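Local coordinates for bottromycin amidohydrolase (Streptomyces purpureus, PDB 6I5S), which is a thiazoline-specific amidohydrolase that acts as the gatekeeper of bottromycin biosynthesis, probably using its two zinc ions to hydrolyse an amide bond, at residues N236-P241 with V274-R279; A291-A296 with A303-A308; Q116-P121 with P155-I160; H109-Y114 with P358-E363; G266-P271 with T382-D387. One frame throughout, in Å; residues are numbered along the deposited sequence.

In the fold
Following the chain from the N terminus, strand 111-116 opens contact 4 and runs on into contact 3, which closes first, at 155-160, and so nests inside contact 4. Contact 1, also nested inside contact 4, opens in the loop after strand 226-228; strand 268-270 opens contact 5 before helix 273-280 closes contact 1, so these two cross. Contact 2 pairs helices 290-295 and 301-313, nested inside both contacts 4 and 5. Helix 358-369 then closes contact 4, and helix 383-388 closes contact 5, so these two also cross. V274 N and E363 OE1, 2.6 Å apart, probably hydrogen-bond contact 1 to contact 4. Contacts 1 and 3 approach the zinc ions; contact 4 lies nearest the centre of the chain.

Contact 1 of 5, residues N236-P241 with V274-R279; sequences NVFRLP and VAWRAR
Beside the two-zinc site, F238 in the loop after strand 226-228 packs against W276 and R279 of helix 273-280. The contact is mainly aromatic and aliphatic. F238 CE2 comes to 3.5 Å from W276 CZ3, over one face of the indole but shifted toward its rim. The ring planes lie 53° apart and the centroids 5.1 Å apart, so the pair is neither a stack nor edge-to-face. R279 is modelled in two conformers, so its contact is less certain; in one of them its CD lies over a face of the phenyl ring, 3.6 Å from the F238 centroid and 24° off the ring normal, a CH-pi contact. In that conformer the chain of R279, extended from CG to NE, carries the guanidinium past this ring to D348, a zinc ligand, with which NH2 forms a salt bridge. The other face of F238 has V237 CG2 over its centre, and that methyl also lies 4.1 Å from W276 CZ3. An Asx turn holds the loop in shape, with F238 N donating to N236 OD1 at 3.1 Å. Replacing F238 by a serine would remove the ring, which is likely to leave V237 CG2 and W276 CZ3 without their shared partner. On the polar side, W276 NE1 donates to the backbone carbonyl of H229, another zinc ligand, whereas R279 pairs with the carboxylate of D348. Such second-shell packing is consistent with the binuclear zinc centre of an amidohydrolase barrel.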
# COMPACT_ATOMS: atom_id res chain seq x y z
N ASN A 236 -14.54 10.47 -9.83
CA ASN A 236 -14.83 9.74 -8.60
C ASN A 236 -16.33 9.46 -8.57
O ASN A 236 -17.13 10.25 -8.03
CB ASN A 236 -14.38 10.54 -7.37
CG ASN A 236 -14.70 9.81 -6.10
OD1 ASN A 236 -15.28 8.70 -6.11
ND2 ASN A 236 -14.31 10.40 -4.98
N VAL A 237 -16.73 8.38 -9.24
CA VAL A 237 -18.15 8.05 -9.35
C VAL A 237 -18.75 7.65 -8.01
O VAL A 237 -19.97 7.62 -7.86
CB VAL A 237 -18.37 6.93 -10.39
CG1 VAL A 237 -17.95 7.41 -11.77
CG2 VAL A 237 -17.63 5.66 -10.03
N PHE A 238 -17.92 7.42 -6.98
CA PHE A 238 -18.48 7.03 -5.69
C PHE A 238 -19.09 8.22 -4.97
O PHE A 238 -19.83 8.01 -4.01
CB PHE A 238 -17.42 6.28 -4.87
CG PHE A 238 -16.86 5.13 -5.62
CD1 PHE A 238 -17.62 3.97 -5.82
CD2 PHE A 238 -15.64 5.21 -6.24
CE1 PHE A 238 -17.15 2.92 -6.59
CE2 PHE A 238 -15.16 4.15 -7.01
CZ PHE A 238 -15.92 3.02 -7.19
N ARG A 239 -18.91 9.43 -5.53
CA ARG A 239 -19.65 10.61 -5.08
C ARG A 239 -21.07 10.64 -5.61
O ARG A 239 -21.85 11.49 -5.17
CB ARG A 239 -18.96 11.90 -5.50
CG ARG A 239 -17.60 12.12 -4.83
CD ARG A 239 -16.75 13.11 -5.59
NE ARG A 239 -17.43 14.38 -5.77
CZ ARG A 239 -17.61 15.27 -4.81
NH1 ARG A 239 -17.18 15.04 -3.58
NH2 ARG A 239 -18.25 16.40 -5.08
N LEU A 240 -21.42 9.74 -6.53
CA LEU A 240 -22.75 9.73 -7.15
C LEU A 240 -23.64 8.70 -6.47
O LEU A 240 -23.14 7.79 -5.79
CB LEU A 240 -22.66 9.38 -8.65
CG LEU A 240 -21.75 10.32 -9.45
CD1 LEU A 240 -21.40 9.72 -10.78
CD2 LEU A 240 -22.41 11.69 -9.61
N PRO A 241 -24.96 8.80 -6.65
CA PRO A 241 -25.86 7.71 -6.21
C PRO A 241 -25.44 6.37 -6.79
O PRO A 241 -24.98 6.27 -7.94
CB PRO A 241 -27.23 8.15 -6.73
CG PRO A 241 -27.13 9.63 -6.94
CD PRO A 241 -25.69 9.88 -7.33
N VAL A 274 -7.20 -2.97 -7.24
CA VAL A 274 -7.83 -3.97 -6.36
C VAL A 274 -9.01 -3.38 -5.60
O VAL A 274 -10.00 -4.09 -5.35
CB VAL A 274 -6.79 -4.56 -5.39
CG1 VAL A 274 -6.13 -3.48 -4.51
CG2 VAL A 274 -7.40 -5.69 -4.53
N ALA A 275 -8.93 -2.10 -5.23
CA ALA A 275 -10.06 -1.45 -4.54
C ALA A 275 -11.22 -1.13 -5.48
O ALA A 275 -12.40 -1.32 -5.11
CB ALA A 275 -9.54 -0.16 -3.84
N TRP A 276 -10.94 -0.60 -6.66
CA TRP A 276 -11.98 -0.50 -7.71
C TRP A 276 -12.70 -1.83 -7.91
O TRP A 276 -13.93 -1.88 -7.97
CB TRP A 276 -11.34 -0.06 -9.01
CG TRP A 276 -11.15 1.41 -9.25
CD1 TRP A 276 -9.95 2.10 -9.20
CD2 TRP A 276 -12.15 2.35 -9.63
NE1 TRP A 276 -10.15 3.42 -9.55
CE2 TRP A 276 -11.49 3.61 -9.83
CE3 TRP A 276 -13.53 2.26 -9.88
CZ2 TRP A 276 -12.17 4.76 -10.24
CZ3 TRP A 276 -14.20 3.41 -10.31
CH2 TRP A 276 -13.52 4.65 -10.46
N ARG A 277 -11.93 -2.90 -8.08
CA ARG A 277 -12.50 -4.24 -8.29
C ARG A 277 -13.42 -4.63 -7.14
O ARG A 277 -14.52 -5.11 -7.34
CB ARG A 277 -11.34 -5.23 -8.43
CG ARG A 277 -11.71 -6.72 -8.70
CD ARG A 277 -12.10 -6.94 -10.18
NE ARG A 277 -10.97 -6.61 -11.04
CZ ARG A 277 -11.09 -6.52 -12.37
NH1 ARG A 277 -10.04 -6.20 -13.11
NH2 ARG A 277 -12.25 -6.72 -12.96
N ALA A 278 -12.96 -4.43 -5.91
CA ALA A 278 -13.81 -4.80 -4.78
C ALA A 278 -15.08 -3.96 -4.69
O ALA A 278 -16.13 -4.48 -4.30
CB ALA A 278 -12.99 -4.70 -3.47
N ARG A 279 -15.05 -2.68 -5.09
CA ARG A 279 -16.25 -1.84 -5.04
C ARG A 279 -17.33 -2.26 -6.03
O ARG A 279 -18.49 -1.85 -5.88
CB ARG A 279 -15.87 -0.36 -5.27
CG ARG A 279 -14.98 0.25 -4.18
CD ARG A 279 -14.40 1.64 -4.57
NE ARG A 279 -13.22 2.06 -3.78
CZ ARG A 279 -12.26 2.88 -4.20
NH1 ARG A 279 -12.27 3.42 -5.42
NH2 ARG A 279 -11.25 3.15 -3.40

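Contact 2 of 5, residues A291-A296 with A303-A308; sequences AVLQAA and AWQAAA
L293 and W304 lead a helix-to-helix packing contact at the periphery of the fold, where helices 290-295 and 301-313 run almost antiparallel. Their local axes make an angle of 163° and approach to 10.2 Å. The closest touch is between L293 CD2 and W304 CB, 3.4 Å apart, a tight fit in which the two side chains slide past each other in opposite directions. With L293 CG beside its backbone N (chi1 -74°), the fork of the leucine reaches over to helix 301-313. Its other methyl, CD1, lies 4.1 Å from A308 CB, and Q305 comes across it at about a right angle, NE2 3.8 Å from CD1.

This is a helical hairpin, joined by a short connection and inserted between helix 273-280 and helix 316-338. The indole of W304 lies against the C-terminal end of helix 290-295. A296, the first residue to leave helical geometry, sets its CB over the six-membered ring, 4.1 Å from the centroid and 24° off the normal. V292 CG1 instead comes in the plane of the ring, at its edge, 3.8 Å from CZ3. The polar end of the indole is satisfied elsewhere, NE1 donating to G350 O. F353 also meets the ring, with planes at about 45°. R301, from the start of the second helix, donates through NH2 to A296 O.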
# COMPACT_ATOMS: atom_id res chain seq x y z
N ALA A 291 -15.46 -16.70 5.07
CA ALA A 291 -14.15 -16.84 5.69
C ALA A 291 -13.44 -15.49 5.76
O ALA A 291 -12.86 -15.14 6.79
CB ALA A 291 -13.31 -17.87 4.93
N VAL A 292 -13.53 -14.68 4.68
CA VAL A 292 -12.87 -13.38 4.71
C VAL A 292 -13.56 -12.45 5.69
O VAL A 292 -12.91 -11.69 6.40
CB VAL A 292 -12.79 -12.76 3.31
CG1 VAL A 292 -12.13 -11.39 3.42
CG2 VAL A 292 -11.98 -13.60 2.43
N LEU A 293 -14.89 -12.51 5.77
CA LEU A 293 -15.58 -11.71 6.79
C LEU A 293 -15.17 -12.10 8.20
O LEU A 293 -15.07 -11.24 9.07
CB LEU A 293 -17.09 -11.85 6.63
CG LEU A 293 -17.74 -11.14 5.49
CD1 LEU A 293 -19.18 -11.69 5.30
CD2 LEU A 293 -17.75 -9.65 5.76
N GLN A 294 -14.97 -13.39 8.46
CA GLN A 294 -14.50 -13.81 9.77
C GLN A 294 -13.13 -13.21 10.06
O GLN A 294 -12.80 -12.90 11.22
CB GLN A 294 -14.46 -15.34 9.84
CG GLN A 294 -14.11 -15.89 11.20
CD GLN A 294 -15.13 -15.51 12.25
OE1 GLN A 294 -16.27 -15.96 12.22
NE2 GLN A 294 -14.72 -14.68 13.18
N ALA A 295 -12.32 -13.02 9.01
CA ALA A 295 -10.96 -12.53 9.17
C ALA A 295 -10.90 -11.02 9.37
O ALA A 295 -9.88 -10.52 9.88
CB ALA A 295 -10.12 -12.94 7.97
N ALA A 296 -11.98 -10.33 9.05
CA ALA A 296 -12.06 -8.89 9.22
C ALA A 296 -12.06 -8.55 10.70
O ALA A 296 -12.57 -9.30 11.53
CB ALA A 296 -13.33 -8.33 8.58
N ALA A 303 -19.53 -3.01 7.96
CA ALA A 303 -19.43 -2.47 6.61
C ALA A 303 -19.11 -3.56 5.62
O ALA A 303 -19.64 -3.58 4.51
CB ALA A 303 -18.35 -1.39 6.58
N TRP A 304 -18.25 -4.50 6.01
CA TRP A 304 -17.92 -5.58 5.09
C TRP A 304 -19.12 -6.48 4.86
O TRP A 304 -19.35 -6.97 3.74
CB TRP A 304 -16.75 -6.37 5.64
CG TRP A 304 -15.43 -5.66 5.56
CD1 TRP A 304 -15.19 -4.33 5.75
CD2 TRP A 304 -14.16 -6.26 5.27
NE1 TRP A 304 -13.86 -4.05 5.57
CE2 TRP A 304 -13.20 -5.22 5.27
CE3 TRP A 304 -13.75 -7.55 4.98
CZ2 TRP A 304 -11.85 -5.46 5.04
CZ3 TRP A 304 -12.42 -7.78 4.72
CH2 TRP A 304 -11.48 -6.75 4.74
N GLN A 305 -19.90 -6.71 5.90
CA GLN A 305 -21.06 -7.57 5.72
C GLN A 305 -22.10 -6.90 4.83
O GLN A 305 -22.78 -7.57 4.02
CB GLN A 305 -21.67 -7.89 7.08
CG GLN A 305 -22.81 -8.93 7.01
CD GLN A 305 -22.32 -10.31 7.29
OE1 GLN A 305 -21.53 -10.50 8.20
NE2 GLN A 305 -22.76 -11.28 6.49
N ALA A 306 -22.23 -5.58 4.94
CA ALA A 306 -23.14 -4.86 4.04
C ALA A 306 -22.68 -4.94 2.60
O ALA A 306 -23.49 -5.08 1.68
CB ALA A 306 -23.26 -3.41 4.48
N ALA A 307 -21.39 -4.84 2.38
CA ALA A 307 -20.87 -4.98 1.03
C ALA A 307 -21.09 -6.40 0.51
O ALA A 307 -21.37 -6.59 -0.68
CB ALA A 307 -19.39 -4.62 1.01
N ALA A 308 -20.97 -7.40 1.38
CA ALA A 308 -21.26 -8.78 0.99
C ALA A 308 -22.70 -8.93 0.53
O ALA A 308 -22.97 -9.69 -0.41
CB ALA A 308 -20.96 -9.72 2.15

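Contact 3 of 5, residues Q116-P121 with P155-I160; sequences QLWGEP and PQAATI
The indole of W118 reaches across to A157 and brings the rim of its benzene half against the backbone there. The carbonyl carbon of A157 lies at the ring edge, in plane, and A158 N is at the edge too, near the plane and 4.2 Å from W118 CZ2. The methyl CB of A157 approaches CZ2 obliquely, but the modelled separation is implausibly short and its exact value is doubtful. W118 NE1 is 3.6 Å from A157 O. With CG roughly opposite the backbone N (chi1 -153°), the indole projects from its loop toward 155-160. The loop is held at its base by Q116, whose NE2 donates to W118 O at 3.1 Å with a nearly straight N-H...O angle of 174°. That donor stands above the carbonyl plane, 64° out of it, while the oxygen lies in the amide plane of Q116. The other amide atom of Q116, OE1, accepts from V97 N. A glycine in place of W118 would remove the indole and is likely to leave A157 without its neighbour, opening a gap between the loop and A157. The W118 side chain comes within about 6 Å of a zinc ion at its nearest atoms and touches the zinc ligand H96. Next to it, L117 O bonds NZ of the carboxylated lysine at position 183, which ligates both zinc ions. In the fold, W118 belongs to the loop between strand 111-116 and helix 121-132, while A157 leads into strand 159-160, which runs parallel to strand 147-148.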
# COMPACT_ATOMS: atom_id res chain seq x y z
N GLN A 116 0.20 5.78 4.71
CA GLN A 116 -1.05 5.91 5.45
C GLN A 116 -1.72 7.18 4.98
O GLN A 116 -1.34 8.28 5.40
CB GLN A 116 -0.80 5.97 6.95
CG GLN A 116 -2.07 6.21 7.76
CD GLN A 116 -3.03 5.03 7.71
OE1 GLN A 116 -2.62 3.89 7.52
NE2 GLN A 116 -4.30 5.31 7.87
N LEU A 117 -2.71 7.03 4.11
CA LEU A 117 -3.30 8.19 3.44
C LEU A 117 -4.48 8.77 4.19
O LEU A 117 -5.22 9.60 3.64
CB LEU A 117 -3.66 7.79 1.99
CG LEU A 117 -2.72 8.54 1.04
CD1 LEU A 117 -1.27 8.29 1.29
CD2 LEU A 117 -3.05 8.18 -0.39
N TRP A 118 -4.65 8.41 5.45
CA TRP A 118 -5.51 9.10 6.38
C TRP A 118 -4.78 9.02 7.72
O TRP A 118 -5.13 8.26 8.58
CB TRP A 118 -6.90 8.47 6.47
CG TRP A 118 -7.93 9.41 6.85
CD1 TRP A 118 -8.00 10.13 8.00
CD2 TRP A 118 -9.08 9.75 6.08
NE1 TRP A 118 -9.14 10.92 7.99
CE2 TRP A 118 -9.82 10.69 6.82
CE3 TRP A 118 -9.56 9.34 4.82
CZ2 TRP A 118 -11.01 11.24 6.35
CZ3 TRP A 118 -10.74 9.89 4.35
CH2 TRP A 118 -11.46 10.83 5.12
N GLY A 119 -3.70 9.80 7.84
CA GLY A 119 -2.83 9.67 9.00
C GLY A 119 -3.38 10.34 10.24
O GLY A 119 -4.07 11.35 10.22
N GLU A 120 -2.97 9.78 11.37
CA GLU A 120 -3.35 10.23 12.71
C GLU A 120 -2.12 10.22 13.62
O GLU A 120 -1.09 9.62 13.27
CB GLU A 120 -4.39 9.30 13.34
CG GLU A 120 -5.73 9.32 12.63
CD GLU A 120 -6.82 8.56 13.39
OE1 GLU A 120 -6.72 8.44 14.62
OE2 GLU A 120 -7.77 8.09 12.73
N PRO A 121 -2.18 10.87 14.77
CA PRO A 121 -1.08 10.71 15.77
C PRO A 121 -0.73 9.26 16.08
O PRO A 121 0.46 8.98 16.27
CB PRO A 121 -1.65 11.44 16.98
CG PRO A 121 -2.52 12.51 16.39
CD PRO A 121 -3.19 11.84 15.23
N PRO A 155 -17.26 15.20 6.05
CA PRO A 155 -16.94 16.38 6.89
C PRO A 155 -16.55 16.02 8.31
O PRO A 155 -15.86 16.82 8.97
CB PRO A 155 -18.24 17.19 6.85
CG PRO A 155 -19.29 16.21 6.57
CD PRO A 155 -18.68 15.18 5.65
N GLN A 156 -16.96 14.86 8.80
CA GLN A 156 -16.63 14.44 10.15
C GLN A 156 -15.14 14.14 10.26
O GLN A 156 -14.44 14.66 11.14
CB GLN A 156 -17.47 13.22 10.55
CG GLN A 156 -17.13 11.88 9.83
CD GLN A 156 -17.40 11.88 8.32
OE1 GLN A 156 -18.02 12.80 7.78
NE2 GLN A 156 -16.94 10.84 7.64
N ALA A 157 -14.63 13.36 9.32
CA ALA A 157 -13.26 12.88 9.35
C ALA A 157 -12.26 13.84 8.71
O ALA A 157 -11.06 13.74 8.99
CB ALA A 157 -13.18 11.53 8.64
N ALA A 158 -12.72 14.74 7.84
CA ALA A 158 -11.80 15.61 7.13
C ALA A 158 -11.55 16.90 7.92
O ALA A 158 -12.39 17.36 8.68
CB ALA A 158 -12.34 15.97 5.74
N THR A 159 -10.38 17.47 7.69
CA THR A 159 -10.06 18.82 8.12
C THR A 159 -10.58 19.77 7.04
O THR A 159 -10.02 19.77 5.94
CB THR A 159 -8.56 18.97 8.27
OG1 THR A 159 -8.13 18.01 9.20
CG2 THR A 159 -8.15 20.40 8.79
N ILE A 160 -11.60 20.57 7.33
CA ILE A 160 -12.20 21.45 6.35
C ILE A 160 -11.39 22.72 6.23
O ILE A 160 -11.20 23.47 7.21
CB ILE A 160 -13.66 21.76 6.68
CG1 ILE A 160 -14.48 20.47 6.85
CG2 ILE A 160 -14.23 22.64 5.61
CD1 ILE A 160 -14.45 19.56 5.65

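Contact 4 of 5, residues H109-Y114 with P358-E363; sequences HGVTAY and PSFHKE
A histidine ring nitrogen takes a backbone carbonyl at the end of a distant helix: H361 NE2 donates to H109 O, 2.9 Å away and nearly straight at 174°. The donor lies in the carbonyl plane on a lone pair, and the oxygen lies within the plane of the imidazole, so both partners are well oriented. H109 follows helix 100-108, which closes in a Schellman motif with G110 as its C-prime residue, its positive phi suiting glycine; the chain then enters strand 111-116, which pairs in parallel with strand 84-95, consistent with the barrel of an amidohydrolase. H361 stands on helix 358-369, and its ND1 hydrogen-bonds a glycerol, probably from the crystallisation liquor. The side chain of H109 packs on P358, in the same segment as H361. P358 N lies over the centre of its ring, and P358 CD sits 3.9 Å from the centroid, a CH-pi contact. H109 ND1 bonds G105 O, while W438 meets the ring edge-to-face. Farther along, F360 CG is opposite its backbone N (chi1 -175°), directing the phenyl to strand 111-116. There, V111 CG2 lies over one face of that ring, offset toward its rim, 3.8 Å from F360 CG.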
# COMPACT_ATOMS: atom_id res chain seq x y z
N HIS A 109 3.37 -10.51 4.08
CA HIS A 109 3.36 -10.49 2.63
C HIS A 109 4.49 -9.67 2.05
O HIS A 109 4.47 -9.38 0.84
CB HIS A 109 1.99 -10.01 2.12
CG HIS A 109 0.93 -11.01 2.40
ND1 HIS A 109 0.25 -11.07 3.59
CD2 HIS A 109 0.47 -12.06 1.65
CE1 HIS A 109 -0.56 -12.12 3.59
NE2 HIS A 109 -0.45 -12.74 2.43
N GLY A 110 5.51 -9.37 2.87
CA GLY A 110 6.72 -8.72 2.40
C GLY A 110 6.65 -7.21 2.36
O GLY A 110 7.55 -6.56 1.82
N VAL A 111 5.57 -6.65 2.87
CA VAL A 111 5.36 -5.20 2.87
C VAL A 111 5.99 -4.64 4.14
O VAL A 111 5.48 -4.86 5.26
CB VAL A 111 3.88 -4.85 2.79
CG1 VAL A 111 3.74 -3.31 2.84
CG2 VAL A 111 3.22 -5.38 1.53
N THR A 112 7.08 -3.92 3.97
CA THR A 112 7.85 -3.38 5.06
C THR A 112 7.68 -1.88 5.26
O THR A 112 8.32 -1.33 6.16
CB THR A 112 9.36 -3.70 4.87
OG1 THR A 112 9.83 -3.21 3.63
CG2 THR A 112 9.61 -5.22 4.88
N ALA A 113 6.88 -1.23 4.42
CA ALA A 113 6.55 0.18 4.56
C ALA A 113 5.18 0.41 3.89
O ALA A 113 4.71 -0.40 3.09
CB ALA A 113 7.61 1.07 3.92
N TYR A 114 4.50 1.46 4.31
CA TYR A 114 3.23 1.80 3.70
C TYR A 114 3.02 3.31 3.80
O TYR A 114 3.51 3.95 4.75
CB TYR A 114 2.07 1.03 4.36
CG TYR A 114 1.87 1.33 5.87
CD1 TYR A 114 0.91 2.24 6.32
CD2 TYR A 114 2.63 0.67 6.83
CE1 TYR A 114 0.76 2.53 7.68
CE2 TYR A 114 2.48 0.92 8.22
CZ TYR A 114 1.52 1.83 8.63
OH TYR A 114 1.36 2.08 9.93
N PRO A 358 -2.56 -9.64 1.66
CA PRO A 358 -2.88 -10.31 0.38
C PRO A 358 -3.32 -9.35 -0.70
O PRO A 358 -3.01 -9.59 -1.87
CB PRO A 358 -4.02 -11.28 0.76
CG PRO A 358 -4.01 -11.35 2.24
CD PRO A 358 -3.40 -10.12 2.77
N SER A 359 -4.01 -8.26 -0.34
CA SER A 359 -4.50 -7.30 -1.33
C SER A 359 -3.35 -6.65 -2.09
O SER A 359 -3.52 -6.21 -3.25
CB SER A 359 -5.36 -6.22 -0.66
OG SER A 359 -4.66 -5.46 0.30
N PHE A 360 -2.19 -6.54 -1.45
CA PHE A 360 -1.02 -6.00 -2.14
C PHE A 360 -0.70 -6.86 -3.37
O PHE A 360 -0.45 -6.34 -4.47
CB PHE A 360 0.18 -5.94 -1.20
CG PHE A 360 1.38 -5.30 -1.81
CD1 PHE A 360 1.41 -3.93 -1.92
CD2 PHE A 360 2.40 -6.05 -2.35
CE1 PHE A 360 2.49 -3.29 -2.51
CE2 PHE A 360 3.51 -5.41 -2.92
CZ PHE A 360 3.54 -4.02 -3.02
N HIS A 361 -0.66 -8.17 -3.17
CA HIS A 361 -0.42 -9.09 -4.28
C HIS A 361 -1.59 -9.16 -5.24
O HIS A 361 -1.37 -9.43 -6.42
CB HIS A 361 0.02 -10.45 -3.67
CG HIS A 361 1.31 -10.30 -2.95
ND1 HIS A 361 2.51 -10.20 -3.64
CD2 HIS A 361 1.58 -10.05 -1.66
CE1 HIS A 361 3.47 -9.95 -2.76
NE2 HIS A 361 2.94 -9.84 -1.56
N LYS A 362 -2.81 -8.93 -4.77
CA LYS A 362 -3.92 -8.78 -5.72
C LYS A 362 -3.73 -7.58 -6.63
O LYS A 362 -4.10 -7.63 -7.82
CB LYS A 362 -5.25 -8.67 -5.00
CG LYS A 362 -5.72 -9.93 -4.30
CD LYS A 362 -7.19 -9.81 -4.02
CE LYS A 362 -7.71 -10.99 -3.27
NZ LYS A 362 -9.21 -11.00 -3.22
N GLU A 363 -3.14 -6.50 -6.11
CA GLU A 363 -2.92 -5.33 -6.94
C GLU A 363 -1.79 -5.58 -7.92
O GLU A 363 -1.89 -5.17 -9.08
CB GLU A 363 -2.61 -4.11 -6.07
CG GLU A 363 -2.40 -2.79 -6.90
CD GLU A 363 -3.59 -2.32 -7.61
OE1 GLU A 363 -4.64 -2.99 -7.47
OE2 GLU A 363 -3.50 -1.25 -8.35

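Contact 5 of 5, residues G266-P271 with T382-D387; sequences GHFVCP and TADAYD
F268 on strand 268-270, the middle of three parallel strands consistent with part of an amidohydrolase barrel, meets D384 and D387 on helix 383-388. Two kinds of direct touch join them, with ionic bonds just outside. The first sets ring against backbone: F268 CE1 lies 3.3 Å from D384 O, approached obliquely, so that the carbonyl is neither over the face nor at the edge. The second is between carbons. F268 CZ is 4.0 Å from D387 CB, and F268 CE1 is 4.3 Å from D384 CB, so the end of the phenyl lies across one turn of the helix. Its CG is opposite the carbonyl carbon (chi1 -66°), which directs the ring to that turn.

The ionic interactions involve a residue outside the two segments: D384 OD1 and D387 OD2 both form salt bridges with R342 NH2, from neighbouring strand 342-343, and F268 touches that arginine too. One guanidinium nitrogen thus links two acidic groups one helical turn apart. On the other side of the strand, F268 is backbone-bonded to T227 of strand 226-228. The carboxylate of D387 stands almost upright to the phenyl, its plane turned 82° from the F268 ring.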
# COMPACT_ATOMS: atom_id res chain seq x y z
N GLY A 266 6.45 11.20 -15.89
CA GLY A 266 7.20 11.54 -14.71
C GLY A 266 6.40 11.67 -13.44
O GLY A 266 7.00 11.85 -12.38
N HIS A 267 5.09 11.55 -13.49
CA HIS A 267 4.29 11.72 -12.29
C HIS A 267 3.86 10.38 -11.72
O HIS A 267 3.66 9.40 -12.45
CB HIS A 267 3.12 12.61 -12.62
CG HIS A 267 3.55 14.00 -13.00
ND1 HIS A 267 3.35 14.53 -14.25
CD2 HIS A 267 4.25 14.93 -12.30
CE1 HIS A 267 3.87 15.74 -14.31
NE2 HIS A 267 4.42 16.01 -13.13
N PHE A 268 3.74 10.34 -10.38
CA PHE A 268 3.43 9.12 -9.65
C PHE A 268 1.93 8.94 -9.63
O PHE A 268 1.20 9.84 -9.22
CB PHE A 268 3.94 9.18 -8.24
CG PHE A 268 5.46 9.22 -8.13
CD1 PHE A 268 6.19 8.07 -8.16
CD2 PHE A 268 6.12 10.43 -8.07
CE1 PHE A 268 7.57 8.10 -8.08
CE2 PHE A 268 7.49 10.47 -7.96
CZ PHE A 268 8.22 9.30 -7.95
N VAL A 269 1.48 7.75 -10.06
CA VAL A 269 0.07 7.39 -10.17
C VAL A 269 -0.16 6.10 -9.39
O VAL A 269 0.49 5.11 -9.67
CB VAL A 269 -0.33 7.21 -11.65
CG1 VAL A 269 -1.73 6.65 -11.75
CG2 VAL A 269 -0.22 8.53 -12.36
N CYS A 270 -1.09 6.11 -8.44
CA CYS A 270 -1.42 4.95 -7.61
C CYS A 270 -2.87 4.57 -7.90
O CYS A 270 -3.79 5.12 -7.30
CB CYS A 270 -1.21 5.29 -6.12
SG CYS A 270 -1.49 3.89 -5.09
N PRO A 271 -3.12 3.63 -8.82
CA PRO A 271 -4.50 3.43 -9.31
C PRO A 271 -5.41 2.63 -8.40
O PRO A 271 -6.63 2.67 -8.59
CB PRO A 271 -4.29 2.71 -10.66
CG PRO A 271 -2.94 2.04 -10.56
CD PRO A 271 -2.10 2.98 -9.66
N THR A 382 8.47 -1.10 -5.20
CA THR A 382 9.64 -0.83 -4.39
C THR A 382 10.28 0.52 -4.72
O THR A 382 9.96 1.52 -4.05
CB THR A 382 10.68 -1.97 -4.52
OG1 THR A 382 11.13 -2.16 -5.88
CG2 THR A 382 10.12 -3.28 -4.01
N ALA A 383 11.26 0.54 -5.63
CA ALA A 383 12.06 1.74 -5.90
C ALA A 383 11.21 3.01 -6.13
O ALA A 383 11.55 4.07 -5.64
CB ALA A 383 12.94 1.48 -7.12
N ASP A 384 10.14 2.92 -6.94
CA ASP A 384 9.39 4.15 -7.21
C ASP A 384 8.56 4.57 -6.01
O ASP A 384 8.28 5.76 -5.83
CB ASP A 384 8.51 3.95 -8.44
CG ASP A 384 9.23 4.34 -9.73
OD1 ASP A 384 10.43 4.63 -9.68
OD2 ASP A 384 8.58 4.41 -10.79
N ALA A 385 8.17 3.61 -5.17
CA ALA A 385 7.49 3.98 -3.92
C ALA A 385 8.45 4.65 -2.93
O ALA A 385 8.09 5.62 -2.26
CB ALA A 385 6.82 2.78 -3.28
N TYR A 386 9.67 4.17 -2.84
CA TYR A 386 10.61 4.87 -1.96
C TYR A 386 10.84 6.28 -2.49
O TYR A 386 10.94 7.24 -1.72
CB TYR A 386 11.92 4.11 -1.87
CG TYR A 386 11.74 2.76 -1.17
CD1 TYR A 386 11.19 2.70 0.11
CD2 TYR A 386 12.09 1.56 -1.78
CE1 TYR A 386 10.99 1.49 0.76
CE2 TYR A 386 11.88 0.31 -1.13
CZ TYR A 386 11.32 0.30 0.14
OH TYR A 386 11.11 -0.87 0.85
N ASP A 387 10.86 6.45 -3.81
CA ASP A 387 11.02 7.80 -4.37
C ASP A 387 9.83 8.71 -4.07
O ASP A 387 10.02 9.89 -3.70
CB ASP A 387 11.26 7.75 -5.89
CG ASP A 387 12.69 7.40 -6.25
OD1 ASP A 387 13.53 7.30 -5.33
OD2 ASP A 387 12.97 7.25 -7.44